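Local coordinates for putative PAS/PAC sensor protein (Nakamurella multipartita DSM 44233, PDB 6HMJ) that senses blue light through a flavin-binding light-oxygen-voltage domain and mediates RNA binding and translational regulation, probably by way of its ANTAR domain, at residues Pro191-Ser197 against Thr351-Arg356; Arg240-Asp244 against Tyr263-Ala267; Ala248-Val254 against Thr341-Gln347; Phe268-Tyr274 against Arg285-Ala289. All coordinates share one frame; numbering follows the deposited sequence.

Contact 1: residues Pro191-Ser197 against Thr351-Arg356; sequences PLRRRLS and TERVER
Glu-352 bends its carboxylate into the first turn of helix 192-202, where the amides cannot be paired within the helix. OE2 takes Arg-193 N at 2.9 Å and OE1 takes Arg-194 N at 2.9 Å, each through its syn lone pair, and Pro-191 CB closes in at 3.4 Å from Glu-352 CD. The positive end of the helix would probably favour the ionised carboxylate. Further along, Arg-193 CB rests on Glu-355 CB, and Ser-197 OG donates to Glu-355 OE2 from above the carboxylate plane (3.0 Å). The two short helical segments cross at 49°. They join the start of the C-terminal helix, which leaves the light-oxygen-voltage (LOV) domain, to a helix packed on helix 172-185 of the ANTAR region. Arg-193, extended beyond CG, sends NH1 to Glu-352 O at 3.1 Å, in its guanidinium plane but above that of the carbonyl; Arg-356 N reaches the same oxygen from the opposite face. The two arginine side chains pack side by side, their NE atoms tied to Ala-149 O and Phe-150 O. Looser are the Arg-194 side chain, whose CD grazes Thr-351 CG2 at 4.4 Å, and the otherwise exposed Pro-191.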
# COMPACT_ATOMS: atom_id res chain seq x y z
N PRO A 191 -14.79 6.49 7.74
CA PRO A 191 -13.73 5.84 8.53
C PRO A 191 -13.10 4.72 7.72
O PRO A 191 -13.73 4.11 6.86
CB PRO A 191 -14.46 5.34 9.78
CG PRO A 191 -15.89 5.24 9.39
CD PRO A 191 -16.12 6.32 8.37
N LEU A 192 -11.83 4.45 8.02
CA LEU A 192 -10.98 3.71 7.09
C LEU A 192 -11.55 2.34 6.74
O LEU A 192 -11.60 1.96 5.56
CB LEU A 192 -9.57 3.56 7.68
CG LEU A 192 -8.57 2.76 6.84
CD1 LEU A 192 -8.48 3.32 5.42
CD2 LEU A 192 -7.20 2.76 7.50
N ARG A 193 -11.98 1.57 7.74
CA ARG A 193 -12.40 0.19 7.46
C ARG A 193 -13.66 0.17 6.59
O ARG A 193 -13.75 -0.63 5.65
CB ARG A 193 -12.63 -0.56 8.76
CG ARG A 193 -11.36 -0.73 9.56
CD ARG A 193 -11.60 -1.37 10.91
NE ARG A 193 -10.36 -1.49 11.67
CZ ARG A 193 -10.29 -1.86 12.94
NH1 ARG A 193 -11.39 -2.14 13.62
NH2 ARG A 193 -9.10 -1.94 13.54
N ARG A 194 -14.63 1.02 6.90
CA ARG A 194 -15.78 1.18 6.00
C ARG A 194 -15.32 1.61 4.62
O ARG A 194 -15.77 1.07 3.60
CB ARG A 194 -16.75 2.20 6.60
CG ARG A 194 -17.93 2.61 5.71
CD ARG A 194 -19.02 1.55 5.68
NE ARG A 194 -20.21 2.03 4.99
CZ ARG A 194 -21.07 2.91 5.50
NH1 ARG A 194 -20.87 3.42 6.71
NH2 ARG A 194 -22.13 3.29 4.80
N ARG A 195 -14.40 2.58 4.56
CA ARG A 195 -13.90 3.08 3.29
C ARG A 195 -13.28 1.95 2.46
O ARG A 195 -13.56 1.82 1.27
CB ARG A 195 -12.87 4.17 3.57
CG ARG A 195 -12.57 5.09 2.40
CD ARG A 195 -11.39 5.98 2.74
NE ARG A 195 -11.50 6.52 4.09
CZ ARG A 195 -10.48 6.91 4.85
NH1 ARG A 195 -9.23 6.82 4.39
NH2 ARG A 195 -10.69 7.39 6.06
N LEU A 196 -12.42 1.14 3.08
CA LEU A 196 -11.74 0.08 2.35
C LEU A 196 -12.72 -1.01 1.93
O LEU A 196 -12.60 -1.58 0.84
CB LEU A 196 -10.62 -0.50 3.21
CG LEU A 196 -9.62 -1.44 2.55
CD1 LEU A 196 -8.99 -0.82 1.31
CD2 LEU A 196 -8.54 -1.81 3.56
N SER A 197 -13.70 -1.32 2.79
CA SER A 197 -14.67 -2.35 2.45
C SER A 197 -15.43 -2.01 1.18
O SER A 197 -15.65 -2.87 0.32
CB SER A 197 -15.64 -2.56 3.62
OG SER A 197 -16.67 -3.46 3.27
N THR A 351 -19.35 0.36 13.81
CA THR A 351 -19.14 -0.01 12.42
C THR A 351 -17.71 -0.51 12.19
O THR A 351 -17.50 -1.60 11.65
CB THR A 351 -19.45 1.18 11.51
OG1 THR A 351 -20.81 1.58 11.69
CG2 THR A 351 -19.22 0.81 10.05
N GLU A 352 -16.72 0.28 12.60
CA GLU A 352 -15.33 -0.08 12.34
C GLU A 352 -14.97 -1.42 12.98
O GLU A 352 -14.28 -2.24 12.38
CB GLU A 352 -14.40 1.01 12.84
CG GLU A 352 -14.45 2.29 12.02
CD GLU A 352 -13.85 2.10 10.64
OE1 GLU A 352 -14.62 1.91 9.68
OE2 GLU A 352 -12.60 2.16 10.52
N ARG A 353 -15.44 -1.65 14.21
CA ARG A 353 -15.20 -2.93 14.86
C ARG A 353 -15.87 -4.06 14.09
O ARG A 353 -15.28 -5.12 13.87
CB ARG A 353 -15.70 -2.88 16.31
CG ARG A 353 -15.38 -4.12 17.12
CD ARG A 353 -16.59 -5.02 17.24
NE ARG A 353 -17.59 -4.48 18.15
CZ ARG A 353 -18.82 -4.96 18.29
NH1 ARG A 353 -19.22 -6.01 17.59
NH2 ARG A 353 -19.65 -4.39 19.15
N VAL A 354 -17.13 -3.85 13.69
CA VAL A 354 -17.86 -4.88 12.95
C VAL A 354 -17.19 -5.16 11.61
O VAL A 354 -17.10 -6.31 11.17
CB VAL A 354 -19.33 -4.47 12.77
CG1 VAL A 354 -19.99 -5.29 11.67
CG2 VAL A 354 -20.09 -4.62 14.08
N GLU A 355 -16.71 -4.10 10.95
CA GLU A 355 -16.05 -4.28 9.66
C GLU A 355 -14.82 -5.17 9.80
O GLU A 355 -14.56 -6.03 8.94
CB GLU A 355 -15.67 -2.93 9.07
CG GLU A 355 -15.60 -2.91 7.56
CD GLU A 355 -16.96 -3.05 6.91
OE1 GLU A 355 -17.82 -2.19 7.17
OE2 GLU A 355 -17.15 -4.02 6.15
N ARG A 356 -14.04 -4.99 10.87
CA ARG A 356 -12.90 -5.86 11.12
C ARG A 356 -13.37 -7.28 11.44
O ARG A 356 -12.86 -8.25 10.88
CB ARG A 356 -12.06 -5.31 12.27
CG ARG A 356 -10.86 -6.19 12.63
CD ARG A 356 -10.07 -5.59 13.78
NE ARG A 356 -8.85 -6.34 14.06
CZ ARG A 356 -8.74 -7.28 15.01
NH1 ARG A 356 -9.77 -7.59 15.78
NH2 ARG A 356 -7.58 -7.90 15.19

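Contact 2: residues Arg240-Asp244 against Tyr263-Ala267; sequences RAAHD and YANPA
Asn-265 ND2 donates to Ala-242 O at 3.1 Å and also to Val-247 O, while OD1 of the same amide accepts from Ile-249 N and from Phe-268 N. With Phe-268 N as its partner, Asn-265 is the N-cap of helix 266-272, the first helix after the opening two strands of this PAS/LOV core, and it also ties that turn to the end of the flanking helix 234-244. The bond to Ala-242 is nearly straight (162° at the hydrogen), runs close to the line of the C=O and lies in the amide plane. A chi1 of 68° sets Asn-265 CG between the backbone N and the carbonyl carbon, which brings the amide back over its own helix start. Pro-266 CG sits over one face of the His-243 ring, 4.0 Å from the ring centroid, as a CH-pi contact offset toward the rim. Tyr-263 OH comes to the edge of that ring and touches Ala-242 CB at 3.9 Å. An alanine in place of His-243 would probably leave Pro-266 CG without its aromatic cover and open a gap beside the Tyr-263 hydroxyl. His-243 also packs on Pro-223 of the second subunit. One water links the backbones: it donates to His-243 O at 2.8 Å and accepts from Ala-267 N at 2.9 Å.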
# COMPACT_ATOMS: atom_id res chain seq x y z
N ARG A 240 -28.05 16.32 34.34
CA ARG A 240 -26.92 16.94 33.65
C ARG A 240 -25.96 15.89 33.12
O ARG A 240 -25.42 16.04 32.01
CB ARG A 240 -26.20 17.89 34.60
CG ARG A 240 -25.08 18.67 33.95
CD ARG A 240 -25.57 19.57 32.84
NE ARG A 240 -24.58 20.58 32.51
CZ ARG A 240 -24.74 21.53 31.59
NH1 ARG A 240 -25.87 21.60 30.90
NH2 ARG A 240 -23.77 22.41 31.37
N ALA A 241 -25.73 14.82 33.88
CA ALA A 241 -24.78 13.79 33.45
C ALA A 241 -25.23 13.14 32.15
O ALA A 241 -24.47 13.10 31.17
CB ALA A 241 -24.62 12.74 34.55
N ALA A 242 -26.46 12.64 32.11
CA ALA A 242 -26.97 12.03 30.89
C ALA A 242 -27.00 13.02 29.73
O ALA A 242 -26.85 12.62 28.57
CB ALA A 242 -28.37 11.46 31.14
N HIS A 243 -27.17 14.31 30.02
CA HIS A 243 -27.24 15.29 28.95
C HIS A 243 -25.90 15.49 28.27
O HIS A 243 -25.83 15.59 27.04
CB HIS A 243 -27.76 16.62 29.51
CG HIS A 243 -28.13 17.62 28.46
ND1 HIS A 243 -29.29 17.53 27.73
CD2 HIS A 243 -27.50 18.73 28.03
CE1 HIS A 243 -29.36 18.54 26.89
NE2 HIS A 243 -28.28 19.29 27.04
N ASP A 244 -24.81 15.54 29.04
CA ASP A 244 -23.49 15.85 28.50
C ASP A 244 -22.67 14.61 28.15
O ASP A 244 -21.61 14.75 27.54
CB ASP A 244 -22.72 16.71 29.51
CG ASP A 244 -23.33 18.08 29.69
OD1 ASP A 244 -24.30 18.40 28.97
OD2 ASP A 244 -22.84 18.84 30.55
N TYR A 263 -37.14 9.96 26.43
CA TYR A 263 -35.93 10.74 26.60
C TYR A 263 -34.90 10.35 25.55
O TYR A 263 -34.80 9.19 25.15
CB TYR A 263 -35.31 10.56 27.99
CG TYR A 263 -34.01 11.31 28.13
CD1 TYR A 263 -33.99 12.68 28.35
CD2 TYR A 263 -32.79 10.65 28.02
CE1 TYR A 263 -32.80 13.37 28.46
CE2 TYR A 263 -31.59 11.33 28.14
CZ TYR A 263 -31.61 12.69 28.36
OH TYR A 263 -30.41 13.37 28.47
N ALA A 264 -34.12 11.34 25.11
CA ALA A 264 -33.02 11.12 24.19
C ALA A 264 -32.05 12.28 24.32
O ALA A 264 -32.45 13.44 24.17
CB ALA A 264 -33.52 10.99 22.75
N ASN A 265 -30.79 11.98 24.61
CA ASN A 265 -29.78 13.01 24.86
C ASN A 265 -29.14 13.46 23.56
O ASN A 265 -29.27 12.82 22.52
CB ASN A 265 -28.75 12.48 25.85
CG ASN A 265 -27.88 11.37 25.26
OD1 ASN A 265 -28.15 10.88 24.16
ND2 ASN A 265 -26.86 10.97 26.00
N PRO A 266 -28.41 14.58 23.59
CA PRO A 266 -27.82 15.10 22.34
C PRO A 266 -26.87 14.12 21.66
O PRO A 266 -26.77 14.14 20.43
CB PRO A 266 -27.08 16.36 22.81
CG PRO A 266 -27.78 16.78 24.05
CD PRO A 266 -28.20 15.50 24.72
N ALA A 267 -26.16 13.28 22.42
CA ALA A 267 -25.30 12.28 21.79
C ALA A 267 -26.11 11.38 20.87
O ALA A 267 -25.62 10.96 19.81
CB ALA A 267 -24.58 11.46 22.85
O HOH W 1 -25.29 13.56 25.20

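Contact 3: residues Ala248-Val254 against Thr341-Gln347; sequences AITVADV and THYIGYQ. With FMN (flavin mononucleotide), chain E.
Thr-250 and Ala-252 pair with Gly-345 and Tyr-343 across two neighbouring antiparallel strands of the PAS sheet, on which the flavin lies. In each hydrogen-bonded pair both backbone amides and both carbonyls are used: Gly-345 N meets Thr-250 O at 2.8 Å, and Ala-252 N meets Tyr-343 O at 2.9 Å. Gly-345 O is gripped twice, by Thr-250 N in its plane and by Thr-250 OG1 from above that plane. With chi1 at 55°, OG1 sits between the Thr-250 backbone N and carbonyl carbon, within reach of the neighbouring strand, and also accepts from Gln-347 NE2 at 3.0 Å. Gln-347 NE2 gives a second, weak bond to FMN N5 at 3.4 Å; as in other LOV domains, this glutamine probably responds to changes at the flavin. FMN C8M touches Ala-252 CB at 3.8 Å and Tyr-343 CB; C7M lies against the backbone of Tyr-343 to Gly-345. One water accepts from Ala-248 N, another donates to Ala-248 O, and both donate to Gln-347 O. At the other end Val-254 N makes a weak bond to Thr-341 O, where Thr-341 and His-342 form a classic beta bulge against Val-333. There the Asp-253 carboxylate stacks over one face of the His-342 ring, with OD1 bonded to Thr-255 N. A water donates to Asp-253 OD2 at 2.7 Å and contacts His-342 NE2, while the ring's ND1 pairs with Thr-341 OG1.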
# COMPACT_ATOMS: atom_id res chain seq x y z
N ALA A 248 -24.77 7.83 23.36
CA ALA A 248 -26.20 8.03 23.25
C ALA A 248 -26.93 7.37 24.40
O ALA A 248 -26.60 6.26 24.81
CB ALA A 248 -26.72 7.48 21.92
N ILE A 249 -27.93 8.07 24.93
CA ILE A 249 -28.79 7.56 25.99
C ILE A 249 -30.24 7.82 25.60
O ILE A 249 -30.58 8.93 25.19
CB ILE A 249 -28.47 8.22 27.35
CG1 ILE A 249 -26.99 8.01 27.70
CG2 ILE A 249 -29.38 7.65 28.45
CD1 ILE A 249 -26.56 8.70 28.97
N THR A 250 -31.07 6.79 25.70
CA THR A 250 -32.49 6.91 25.40
C THR A 250 -33.29 6.15 26.45
O THR A 250 -32.82 5.16 27.02
CB THR A 250 -32.82 6.37 24.00
OG1 THR A 250 -32.34 5.03 23.87
CG2 THR A 250 -32.17 7.24 22.93
N VAL A 251 -34.51 6.62 26.69
CA VAL A 251 -35.43 5.97 27.62
C VAL A 251 -36.77 5.78 26.91
O VAL A 251 -37.27 6.70 26.26
CB VAL A 251 -35.61 6.78 28.91
CG1 VAL A 251 -36.51 6.02 29.89
CG2 VAL A 251 -34.26 7.09 29.55
N ALA A 252 -37.34 4.59 27.06
CA ALA A 252 -38.65 4.28 26.50
C ALA A 252 -39.57 3.87 27.64
O ALA A 252 -39.16 3.19 28.58
CB ALA A 252 -38.56 3.15 25.47
N ASP A 253 -40.83 4.30 27.54
CA ASP A 253 -41.86 3.99 28.53
C ASP A 253 -42.63 2.77 28.05
O ASP A 253 -43.49 2.88 27.17
CB ASP A 253 -42.77 5.19 28.75
CG ASP A 253 -43.81 4.95 29.82
OD1 ASP A 253 -43.92 3.81 30.30
OD2 ASP A 253 -44.52 5.91 30.18
N VAL A 254 -42.34 1.61 28.65
CA VAL A 254 -43.02 0.38 28.25
C VAL A 254 -44.38 0.24 28.90
O VAL A 254 -45.06 -0.78 28.70
CB VAL A 254 -42.16 -0.86 28.57
CG1 VAL A 254 -40.90 -0.86 27.70
CG2 VAL A 254 -41.79 -0.91 30.04
N THR A 341 -41.14 -0.53 34.29
CA THR A 341 -41.88 0.61 33.76
C THR A 341 -41.17 1.29 32.59
O THR A 341 -41.85 1.80 31.70
CB THR A 341 -42.15 1.63 34.88
OG1 THR A 341 -40.94 2.31 35.23
CG2 THR A 341 -42.70 0.95 36.10
N HIS A 342 -39.84 1.29 32.56
CA HIS A 342 -39.08 1.86 31.45
C HIS A 342 -37.96 0.91 31.03
O HIS A 342 -37.68 -0.10 31.68
CB HIS A 342 -38.47 3.23 31.80
CG HIS A 342 -39.47 4.30 32.08
ND1 HIS A 342 -40.22 4.34 33.24
CD2 HIS A 342 -39.85 5.38 31.35
CE1 HIS A 342 -41.01 5.40 33.21
NE2 HIS A 342 -40.80 6.04 32.08
N TYR A 343 -37.34 1.26 29.91
CA TYR A 343 -36.13 0.62 29.41
C TYR A 343 -35.15 1.71 29.00
O TYR A 343 -35.56 2.73 28.43
CB TYR A 343 -36.41 -0.30 28.21
CG TYR A 343 -36.38 -1.79 28.51
CD1 TYR A 343 -37.52 -2.45 28.94
CD2 TYR A 343 -35.22 -2.53 28.36
CE1 TYR A 343 -37.51 -3.80 29.22
CE2 TYR A 343 -35.19 -3.88 28.63
CZ TYR A 343 -36.34 -4.51 29.06
OH TYR A 343 -36.33 -5.86 29.33
N ILE A 344 -33.87 1.51 29.28
CA ILE A 344 -32.82 2.43 28.86
C ILE A 344 -32.07 1.79 27.71
O ILE A 344 -31.79 0.58 27.72
CB ILE A 344 -31.87 2.78 30.02
CG1 ILE A 344 -32.65 3.22 31.25
CG2 ILE A 344 -30.91 3.89 29.58
CD1 ILE A 344 -31.79 3.43 32.47
N GLY A 345 -31.74 2.60 26.71
CA GLY A 345 -30.99 2.14 25.55
C GLY A 345 -29.73 2.98 25.38
O GLY A 345 -29.78 4.20 25.49
N TYR A 346 -28.62 2.30 25.10
CA TYR A 346 -27.32 2.95 24.91
C TYR A 346 -26.80 2.57 23.53
O TYR A 346 -26.17 1.52 23.37
CB TYR A 346 -26.33 2.54 26.01
CG TYR A 346 -26.91 2.56 27.40
CD1 TYR A 346 -27.66 1.50 27.87
CD2 TYR A 346 -26.70 3.64 28.24
CE1 TYR A 346 -28.19 1.51 29.15
CE2 TYR A 346 -27.22 3.67 29.52
CZ TYR A 346 -27.97 2.60 29.96
OH TYR A 346 -28.50 2.62 31.23
N GLN A 347 -27.06 3.41 22.54
CA GLN A 347 -26.66 3.12 21.17
C GLN A 347 -25.19 3.45 20.96
O GLN A 347 -24.69 4.47 21.45
CB GLN A 347 -27.52 3.90 20.18
CG GLN A 347 -29.00 3.53 20.21
CD GLN A 347 -29.78 4.26 21.28
OE1 GLN A 347 -29.22 5.01 22.08
NE2 GLN A 347 -31.09 4.05 21.30
N1 FMN E . -34.07 -0.76 17.71
C2 FMN E . -33.18 -0.36 16.77
O2 FMN E . -33.20 -0.91 15.65
N3 FMN E . -32.28 0.61 17.00
C4 FMN E . -32.19 1.25 18.17
O4 FMN E . -31.34 2.15 18.34
C4A FMN E . -33.13 0.88 19.25
N5 FMN E . -33.11 1.48 20.45
C5A FMN E . -33.98 1.11 21.42
C6 FMN E . -33.93 1.75 22.65
C7 FMN E . -34.81 1.39 23.66
C7M FMN E . -34.74 2.10 24.99
C8 FMN E . -35.81 0.32 23.42
C8M FMN E . -36.79 -0.09 24.50
C9 FMN E . -35.87 -0.32 22.20
C9A FMN E . -34.99 0.03 21.17
N10 FMN E . -35.02 -0.61 19.91
C10 FMN E . -34.10 -0.20 18.93
C1' FMN E . -35.95 -1.69 19.56
C2' FMN E . -37.17 -1.13 18.85
O2' FMN E . -37.54 0.14 19.38
C3' FMN E . -38.32 -2.10 19.02
O3' FMN E . -38.58 -2.28 20.42
C4' FMN E . -38.05 -3.47 18.42
O4' FMN E . -37.75 -3.35 17.02
C5' FMN E . -39.29 -4.31 18.67
O5' FMN E . -39.74 -4.97 17.49
P FMN E . -41.00 -4.38 16.69
O1P FMN E . -41.12 -5.33 15.54
O2P FMN E . -42.12 -4.44 17.70
O3P FMN E . -40.61 -2.96 16.35
O HOH W 2 -23.20 6.72 20.97
O HOH W 3 -24.20 4.46 24.51
O HOH W 4 -42.65 7.63 31.17

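Contact 4: residues Phe268-Tyr274 against Arg285-Ala289; sequences FERLTGY and RFLQA. With FMN (flavin mononucleotide), chain E.
Phe-286 turns its edge onto the face of Tyr-274 in a T-shaped pair, the centroids 4.8 Å apart and the planes at 63°; CE1 is the atom that sits over the tyrosine ring. Phe-286 chi1 of 55° puts the ring between its backbone N and carbonyl carbon, and CZ then meets the edge of Phe-268. The aliphatic contacts belong to Leu-287, which forks: CD2 presses on Thr-272 CG2 at 3.6 Å and on Tyr-274 CE2, whereas CD1 goes to Phe-268 CE2 and to FMN O4. Polar contact across the protein segments runs through water: no direct hydrogen bond joins them, but a water accepts from Tyr-274 OH at 2.7 Å and donates to Phe-286 O. Thr-272 OG1 donates back to Phe-268 O and accepts from Tyr-274 N at 3.2 Å, an ST turn that helps set the chain's course as it leaves the helix toward Tyr-274. An alanine replacing Tyr-274 would probably strip Phe-286 of its ring partner and leave the bridging water without its hydroxyl. On the flavin side, Arg-285 NE binds phosphate oxygen O3P at 2.7 Å, and Gln-288 NE2 holds both FMN O2 at 2.9 Å and the ribityl O4'. These residues belong to the Asn-Cys-Arg-Phe-Leu-Gln signature of LOV domains; Cys-284, just before them, is probably the adduct-forming cysteine. The 3-10 turn thus lies between helix 266-272 and strand 310-317, with Leu-287 backbone-bonded to Phe-317 of that strand and Thr-272 to Gln-319 just beyond it.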
# COMPACT_ATOMS: atom_id res chain seq x y z
N PHE A 268 -27.34 11.07 21.26
CA PHE A 268 -28.24 10.33 20.37
C PHE A 268 -28.58 11.17 19.14
O PHE A 268 -28.65 10.64 18.03
CB PHE A 268 -29.50 9.93 21.13
CG PHE A 268 -30.50 9.18 20.29
CD1 PHE A 268 -31.50 9.85 19.62
CD2 PHE A 268 -30.44 7.80 20.19
CE1 PHE A 268 -32.42 9.17 18.85
CE2 PHE A 268 -31.35 7.11 19.43
CZ PHE A 268 -32.35 7.80 18.76
N GLU A 269 -28.77 12.48 19.33
CA GLU A 269 -29.09 13.34 18.20
C GLU A 269 -27.94 13.38 17.20
O GLU A 269 -28.17 13.30 15.98
CB GLU A 269 -29.43 14.75 18.69
CG GLU A 269 -30.59 14.79 19.68
CD GLU A 269 -31.00 16.21 20.07
OE1 GLU A 269 -30.59 17.16 19.37
OE2 GLU A 269 -31.73 16.37 21.06
N ARG A 270 -26.70 13.49 17.69
CA ARG A 270 -25.56 13.45 16.79
C ARG A 270 -25.44 12.10 16.09
O ARG A 270 -25.16 12.03 14.89
CB ARG A 270 -24.27 13.78 17.54
CG ARG A 270 -24.11 15.24 17.92
CD ARG A 270 -22.80 15.52 18.64
NE ARG A 270 -22.99 15.95 20.02
CZ ARG A 270 -22.77 15.20 21.10
NH1 ARG A 270 -22.34 13.95 20.99
NH2 ARG A 270 -22.98 15.71 22.30
N LEU A 271 -25.65 11.01 16.84
CA LEU A 271 -25.46 9.68 16.27
C LEU A 271 -26.45 9.42 15.14
O LEU A 271 -26.07 8.90 14.09
CB LEU A 271 -25.63 8.63 17.37
CG LEU A 271 -25.68 7.16 16.95
CD1 LEU A 271 -24.33 6.72 16.41
CD2 LEU A 271 -26.11 6.29 18.12
N THR A 272 -27.72 9.78 15.34
CA THR A 272 -28.78 9.40 14.42
C THR A 272 -29.18 10.52 13.47
O THR A 272 -29.84 10.25 12.46
CB THR A 272 -30.02 8.95 15.20
OG1 THR A 272 -30.52 10.04 15.97
CG2 THR A 272 -29.68 7.79 16.11
N GLY A 273 -28.81 11.77 13.76
CA GLY A 273 -29.30 12.89 12.99
C GLY A 273 -30.72 13.28 13.29
O GLY A 273 -31.28 14.13 12.58
N TYR A 274 -31.34 12.70 14.32
CA TYR A 274 -32.68 13.05 14.76
C TYR A 274 -32.63 13.97 15.97
O TYR A 274 -31.88 13.72 16.91
CB TYR A 274 -33.49 11.80 15.12
CG TYR A 274 -33.93 10.97 13.93
CD1 TYR A 274 -35.07 11.30 13.22
CD2 TYR A 274 -33.21 9.85 13.54
CE1 TYR A 274 -35.48 10.55 12.14
CE2 TYR A 274 -33.62 9.09 12.46
CZ TYR A 274 -34.75 9.44 11.76
OH TYR A 274 -35.16 8.68 10.69
N ARG A 285 -37.98 1.96 16.56
CA ARG A 285 -37.82 1.16 15.35
C ARG A 285 -37.51 2.00 14.11
O ARG A 285 -37.06 1.44 13.11
CB ARG A 285 -39.06 0.30 15.11
CG ARG A 285 -40.26 1.03 14.55
CD ARG A 285 -41.34 0.03 14.18
NE ARG A 285 -41.82 -0.71 15.34
CZ ARG A 285 -42.80 -0.30 16.14
NH1 ARG A 285 -43.41 0.86 15.92
NH2 ARG A 285 -43.16 -1.05 17.18
N PHE A 286 -37.76 3.31 14.14
CA PHE A 286 -37.54 4.12 12.95
C PHE A 286 -36.09 4.09 12.49
O PHE A 286 -35.80 4.41 11.33
CB PHE A 286 -37.98 5.57 13.17
CG PHE A 286 -37.34 6.24 14.36
CD1 PHE A 286 -36.07 6.81 14.25
CD2 PHE A 286 -38.01 6.35 15.56
CE1 PHE A 286 -35.49 7.44 15.34
CE2 PHE A 286 -37.44 6.98 16.65
CZ PHE A 286 -36.18 7.53 16.54
N LEU A 287 -35.15 3.73 13.38
CA LEU A 287 -33.75 3.62 12.98
C LEU A 287 -33.52 2.47 12.02
O LEU A 287 -32.49 2.44 11.34
CB LEU A 287 -32.87 3.46 14.22
CG LEU A 287 -32.84 4.65 15.17
CD1 LEU A 287 -32.05 4.32 16.42
CD2 LEU A 287 -32.26 5.87 14.48
N GLN A 288 -34.46 1.52 11.95
CA GLN A 288 -34.35 0.40 11.02
C GLN A 288 -34.83 0.77 9.62
O GLN A 288 -34.59 -0.01 8.69
CB GLN A 288 -35.17 -0.78 11.55
CG GLN A 288 -34.71 -1.30 12.90
CD GLN A 288 -35.78 -2.10 13.61
OE1 GLN A 288 -36.70 -2.63 12.98
NE2 GLN A 288 -35.69 -2.17 14.93
N ALA A 289 -35.48 1.92 9.47
CA ALA A 289 -35.95 2.39 8.17
C ALA A 289 -36.75 1.30 7.45
O ALA A 289 -36.53 1.00 6.28
CB ALA A 289 -34.78 2.87 7.30
N1 FMN E . -34.07 -0.76 17.71
C2 FMN E . -33.18 -0.36 16.77
O2 FMN E . -33.20 -0.91 15.65
N3 FMN E . -32.28 0.61 17.00
C4 FMN E . -32.19 1.25 18.17
O4 FMN E . -31.34 2.15 18.34
C4A FMN E . -33.13 0.88 19.25
N5 FMN E . -33.11 1.48 20.45
C5A FMN E . -33.98 1.11 21.42
C6 FMN E . -33.93 1.75 22.65
C7 FMN E . -34.81 1.39 23.66
C7M FMN E . -34.74 2.10 24.99
C8 FMN E . -35.81 0.32 23.42
C8M FMN E . -36.79 -0.09 24.50
C9 FMN E . -35.87 -0.32 22.20
C9A FMN E . -34.99 0.03 21.17
N10 FMN E . -35.02 -0.61 19.91
C10 FMN E . -34.10 -0.20 18.93
C1' FMN E . -35.95 -1.69 19.56
C2' FMN E . -37.17 -1.13 18.85
O2' FMN E . -37.54 0.14 19.38
C3' FMN E . -38.32 -2.10 19.02
O3' FMN E . -38.58 -2.28 20.42
C4' FMN E . -38.05 -3.47 18.42
O4' FMN E . -37.75 -3.35 17.02
C5' FMN E . -39.29 -4.31 18.67
O5' FMN E . -39.74 -4.97 17.49
P FMN E . -41.00 -4.38 16.69
O1P FMN E . -41.12 -5.33 15.54
O2P FMN E . -42.12 -4.44 17.70
O3P FMN E . -40.61 -2.96 16.35
O HOH W 5 -33.94 6.23 10.49

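Contacts 2, 3 and 4 cluster in the LOV domain, their centres 12 to 15 Å apart, while contact 1 lies 20 to 28 Å from each of them. Contacts 2 and 3 share a sheet through neighbouring strands 250-253 and 261-264, and contacts 2 and 4 share helix 266-272. Contacts 3 and 4 meet where Phe-268 packs on Thr-250 and Gln-347, and both touch the flavin. Along the chain, contact 1 brackets the other three. Strand 340-346 of contact 3 is followed by helix 351-372 of contact 1, a short covalent path by which a change at the flavin could reach the ANTAR side. Contacts 1, 2 and 3 also touch the second subunit.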